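DNA translocase coupling protein (Clostridium perfringens, PDB 6O1W) probably binds DNA and ATP as the coupling translocase of plasmid conjugation, an FtsK/SpoIIIE-type P-loop ATPase present here as a fragment of the membrane protein. Local coordinates at residues E189-F192 / K193-D197; D164-G167 / G168-G172. One frame throughout, in Å; residues are numbered along the deposited sequence.

Interaction 1. Residues E189-F192 / K193-D197; sequences EKLF and KYLVD. With BGC (beta-D-glucopyranose), chain E.
The Y194 ring carries the glucose on one face, with BGC C4 3.7 Å above the ring plane and offset toward the rim, while the carbonyl oxygen of L191 lies near the ring plane at its edge. This pairing of a sugar with an aromatic face is a common feature of carbohydrate binding, and here it occurs on helix 185-209 of the FtsK/SpoIIIE-family domain; Y161 and Q180 complete the pocket through hydrogen bonds to the sugar. The F192 ring has L191 CD2 over one face, again toward the rim, and L195 CD1 approaches it obliquely, 4.0 Å from F192 CD1. That same L195 methyl packs on L191 CG at 3.8 Å, so L195 bridges two side chains of the preceding turn. These apolar groups face strands 159-163 and 229-233, and F192 also meets Y259 of helix 247-266. Four i to i+4 backbone hydrogen bonds join 189-192 to 193-197, including L195 N to L191 O at 3.0 Å. On the exposed side K193 bends at chi2 (61°), and its NZ forms a salt bridge with D197 OD1 at 3.1 Å, on the syn lone pair of that oxygen.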
# COMPACT_ATOMS: atom_id res chain seq x y z
N GLU A 189 -7.74 24.69 -1.69
CA GLU A 189 -8.71 25.18 -0.69
C GLU A 189 -10.12 25.19 -1.31
O GLU A 189 -11.04 24.69 -0.69
CB GLU A 189 -8.34 26.57 -0.10
CG GLU A 189 -9.53 27.30 0.51
CD GLU A 189 -9.34 28.48 1.44
OE1 GLU A 189 -8.33 29.21 1.32
OE2 GLU A 189 -10.23 28.70 2.29
N LYS A 190 -10.27 25.71 -2.55
CA LYS A 190 -11.55 25.69 -3.26
C LYS A 190 -12.05 24.25 -3.45
O LYS A 190 -13.23 23.99 -3.33
CB LYS A 190 -11.46 26.40 -4.63
CG LYS A 190 -11.17 27.90 -4.55
CD LYS A 190 -11.15 28.53 -5.94
CE LYS A 190 -10.30 29.78 -6.03
NZ LYS A 190 -10.87 30.92 -5.28
N LEU A 191 -11.16 23.32 -3.79
CA LEU A 191 -11.54 21.92 -4.02
C LEU A 191 -12.04 21.26 -2.77
O LEU A 191 -13.11 20.66 -2.80
CB LEU A 191 -10.38 21.08 -4.60
CG LEU A 191 -10.63 19.54 -4.65
CD1 LEU A 191 -11.76 19.20 -5.61
CD2 LEU A 191 -9.32 18.76 -4.98
N PHE A 192 -11.29 21.35 -1.67
CA PHE A 192 -11.65 20.67 -0.43
C PHE A 192 -12.87 21.27 0.27
O PHE A 192 -13.60 20.53 0.94
CB PHE A 192 -10.44 20.55 0.52
CG PHE A 192 -9.55 19.42 0.06
CD1 PHE A 192 -9.92 18.09 0.24
CD2 PHE A 192 -8.35 19.69 -0.60
CE1 PHE A 192 -9.10 17.05 -0.19
CE2 PHE A 192 -7.53 18.64 -1.06
CZ PHE A 192 -7.92 17.32 -0.87
N LYS A 193 -13.10 22.57 0.11
CA LYS A 193 -14.31 23.22 0.63
C LYS A 193 -15.53 22.72 -0.20
O LYS A 193 -16.55 22.39 0.36
CB LYS A 193 -14.16 24.76 0.59
CG LYS A 193 -15.42 25.53 0.98
CD LYS A 193 -15.85 25.23 2.40
CE LYS A 193 -16.83 26.26 2.89
NZ LYS A 193 -17.96 25.65 3.63
N TYR A 194 -15.37 22.57 -1.51
CA TYR A 194 -16.41 22.01 -2.37
C TYR A 194 -16.75 20.55 -1.96
O TYR A 194 -17.93 20.20 -1.87
CB TYR A 194 -15.97 22.05 -3.84
CG TYR A 194 -16.82 21.14 -4.71
CD1 TYR A 194 -18.15 21.46 -5.01
CD2 TYR A 194 -16.33 19.92 -5.17
CE1 TYR A 194 -18.94 20.60 -5.77
CE2 TYR A 194 -17.11 19.06 -5.94
CZ TYR A 194 -18.42 19.39 -6.21
OH TYR A 194 -19.21 18.52 -6.92
N LEU A 195 -15.72 19.68 -1.79
CA LEU A 195 -15.88 18.26 -1.45
C LEU A 195 -16.54 18.07 -0.09
O LEU A 195 -17.37 17.18 0.05
CB LEU A 195 -14.53 17.53 -1.49
CG LEU A 195 -13.83 17.37 -2.83
CD1 LEU A 195 -12.39 16.88 -2.62
CD2 LEU A 195 -14.60 16.40 -3.76
N VAL A 196 -16.19 18.91 0.89
CA VAL A 196 -16.79 18.89 2.23
C VAL A 196 -18.29 19.29 2.17
O VAL A 196 -19.12 18.68 2.84
CB VAL A 196 -15.94 19.74 3.22
CG1 VAL A 196 -16.77 20.48 4.25
CG2 VAL A 196 -14.92 18.86 3.89
N ASP A 197 -18.62 20.29 1.34
CA ASP A 197 -20.02 20.71 1.11
C ASP A 197 -20.77 19.62 0.32
O ASP A 197 -21.92 19.35 0.63
CB ASP A 197 -20.06 22.03 0.31
CG ASP A 197 -19.55 23.25 1.06
OD1 ASP A 197 -19.24 23.12 2.28
OD2 ASP A 197 -19.42 24.32 0.44
C2 BGC E . -17.15 21.52 -9.53
C3 BGC E . -17.38 22.93 -8.99
C4 BGC E . -16.38 23.23 -7.88
C5 BGC E . -14.95 23.00 -8.37
C6 BGC E . -13.92 23.14 -7.28
C1 BGC E . -15.70 21.38 -9.99
O1 BGC E . -15.47 20.10 -10.48
O2 BGC E . -18.04 21.25 -10.60
O3 BGC E . -18.71 23.06 -8.53
O4 BGC E . -16.51 24.57 -7.43
O5 BGC E . -14.82 21.66 -8.89
O6 BGC E . -12.62 22.87 -7.77

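Interaction 2. Residues D164-G167 / G168-G172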
# COMPACT_ATOMS: atom_id res chain seq x y z
N ASP A 164 -1.70 17.69 -7.20
CA ASP A 164 -0.25 17.63 -7.33
C ASP A 164 0.34 19.01 -7.37
O ASP A 164 0.27 19.65 -8.40
CB ASP A 164 0.17 16.81 -8.58
CG ASP A 164 1.66 16.86 -8.94
OD1 ASP A 164 2.50 17.07 -8.03
OD2 ASP A 164 1.98 16.67 -10.12
N PHE A 165 0.99 19.44 -6.28
CA PHE A 165 1.56 20.78 -6.15
C PHE A 165 2.85 20.97 -6.92
O PHE A 165 3.33 22.09 -7.00
CB PHE A 165 1.73 21.19 -4.68
CG PHE A 165 0.44 21.52 -3.94
CD1 PHE A 165 -0.81 21.22 -4.49
CD2 PHE A 165 0.47 22.07 -2.66
CE1 PHE A 165 -1.99 21.51 -3.81
CE2 PHE A 165 -0.72 22.33 -1.96
CZ PHE A 165 -1.94 22.04 -2.54
N LYS A 166 3.39 19.90 -7.54
CA LYS A 166 4.59 20.03 -8.37
C LYS A 166 4.17 20.39 -9.81
O LYS A 166 4.55 19.72 -10.77
CB LYS A 166 5.48 18.78 -8.28
CG LYS A 166 6.05 18.58 -6.89
CD LYS A 166 6.75 17.23 -6.69
CE LYS A 166 5.79 16.09 -6.44
NZ LYS A 166 6.48 14.87 -5.93
N GLY A 167 3.41 21.47 -9.93
CA GLY A 167 2.92 21.98 -11.21
C GLY A 167 2.07 21.00 -11.99
O GLY A 167 1.87 21.17 -13.19
N GLY A 168 1.60 19.94 -11.31
CA GLY A 168 0.77 18.91 -11.93
C GLY A 168 1.52 17.96 -12.84
O GLY A 168 0.89 17.18 -13.55
N VAL A 169 2.87 17.97 -12.79
CA VAL A 169 3.74 17.14 -13.63
C VAL A 169 3.44 15.63 -13.44
O VAL A 169 3.62 14.84 -14.37
CB VAL A 169 5.24 17.51 -13.43
CG1 VAL A 169 6.17 16.61 -14.25
CG2 VAL A 169 5.46 18.96 -13.83
N GLU A 170 2.95 15.24 -12.26
CA GLU A 170 2.59 13.85 -11.98
C GLU A 170 1.25 13.47 -12.62
O GLU A 170 0.95 12.29 -12.70
CB GLU A 170 2.55 13.59 -10.46
CG GLU A 170 3.87 13.86 -9.74
CD GLU A 170 5.05 13.07 -10.29
OE1 GLU A 170 5.89 13.68 -10.99
OE2 GLU A 170 5.12 11.85 -10.04
N PHE A 171 0.42 14.46 -13.01
CA PHE A 171 -0.88 14.26 -13.67
C PHE A 171 -0.95 15.15 -14.89
O PHE A 171 -1.50 16.26 -14.84
CB PHE A 171 -2.06 14.52 -12.74
CG PHE A 171 -2.12 13.62 -11.54
CD1 PHE A 171 -2.50 12.28 -11.67
CD2 PHE A 171 -1.84 14.10 -10.26
CE1 PHE A 171 -2.58 11.45 -10.55
CE2 PHE A 171 -1.93 13.27 -9.15
CZ PHE A 171 -2.28 11.94 -9.31
N GLY A 172 -0.29 14.68 -15.95
CA GLY A 172 -0.16 15.37 -17.22
C GLY A 172 -1.45 15.71 -17.91
O GLY A 172 -2.54 15.53 -17.36
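With its CG anti to the backbone N (chi1 171°), D164 directs its carboxylate across the loop to the backbone of E170, whose own side chain folds back through a bend at chi2 (-57°) and passes over the aspartate. The carboxylate planes of the two residues are almost perpendicular. D164 OD2 accepts the E170 backbone N at 2.8 Å, nearly in line with its C-O bond, and E170 CB packs 3.2 Å from that same oxygen. D164 OD1 instead accepts K166 N at 3.0 Å, from well above the carboxylate plane, which makes an Asx turn. Each carboxylate oxygen therefore receives a backbone N-H, fixing the rotation of a buried group and probably stabilising its negative charge.

Two successive beta turns shape the chain around this carboxylate. The type I' turn from K166 to V169 has G167 and G168 at its corners, both with positive phi, which glycine accommodates readily; it is closed by V169 N to K166 O at 3.2 Å. Across it, V169 CG2 rests 3.3 Å from K166 O. A type I turn follows from G168 to F171, closed by F171 N to G168 O at 2.8 Å. F171 then presents its ring edge to D164, with CD2 3.8 Å from D164 CB.

The loop follows strand 159-163 of the P-loop ATPase domain, and the E170 side chain lies about 5 Å from that of S143, in the predicted ATP site. R147 of helix 142-155 makes a cation-pi contact with F171 and donates a hydrogen bond to E170 O. F165 packs on V185 and A188 of helix 185-209 and on L239 of helix 237-240, while D164 pairs through its backbone with I182 of strand 179-182.

Interactions 1 and 2 both lie in the FtsK/SpoIIIE-family region and share strand 159-163 as a neighbour: the loop 164-172 leaves its end, whereas helix residues 189-197 pack against its side chains. Their centres are 19 Å apart, and their nearest atoms, about 6 Å apart, do not touch. Each is partly buried, but in different ways. Interaction 1 has an apolar inner face of leucine and phenylalanine, with charged residues and the sugar-bearing tyrosine toward the outside. Interaction 2 instead buries a carboxylate amid backbone N-H groups, while K166, G167 and V169 are exposed. Only the loop approaches the predicted ATP site.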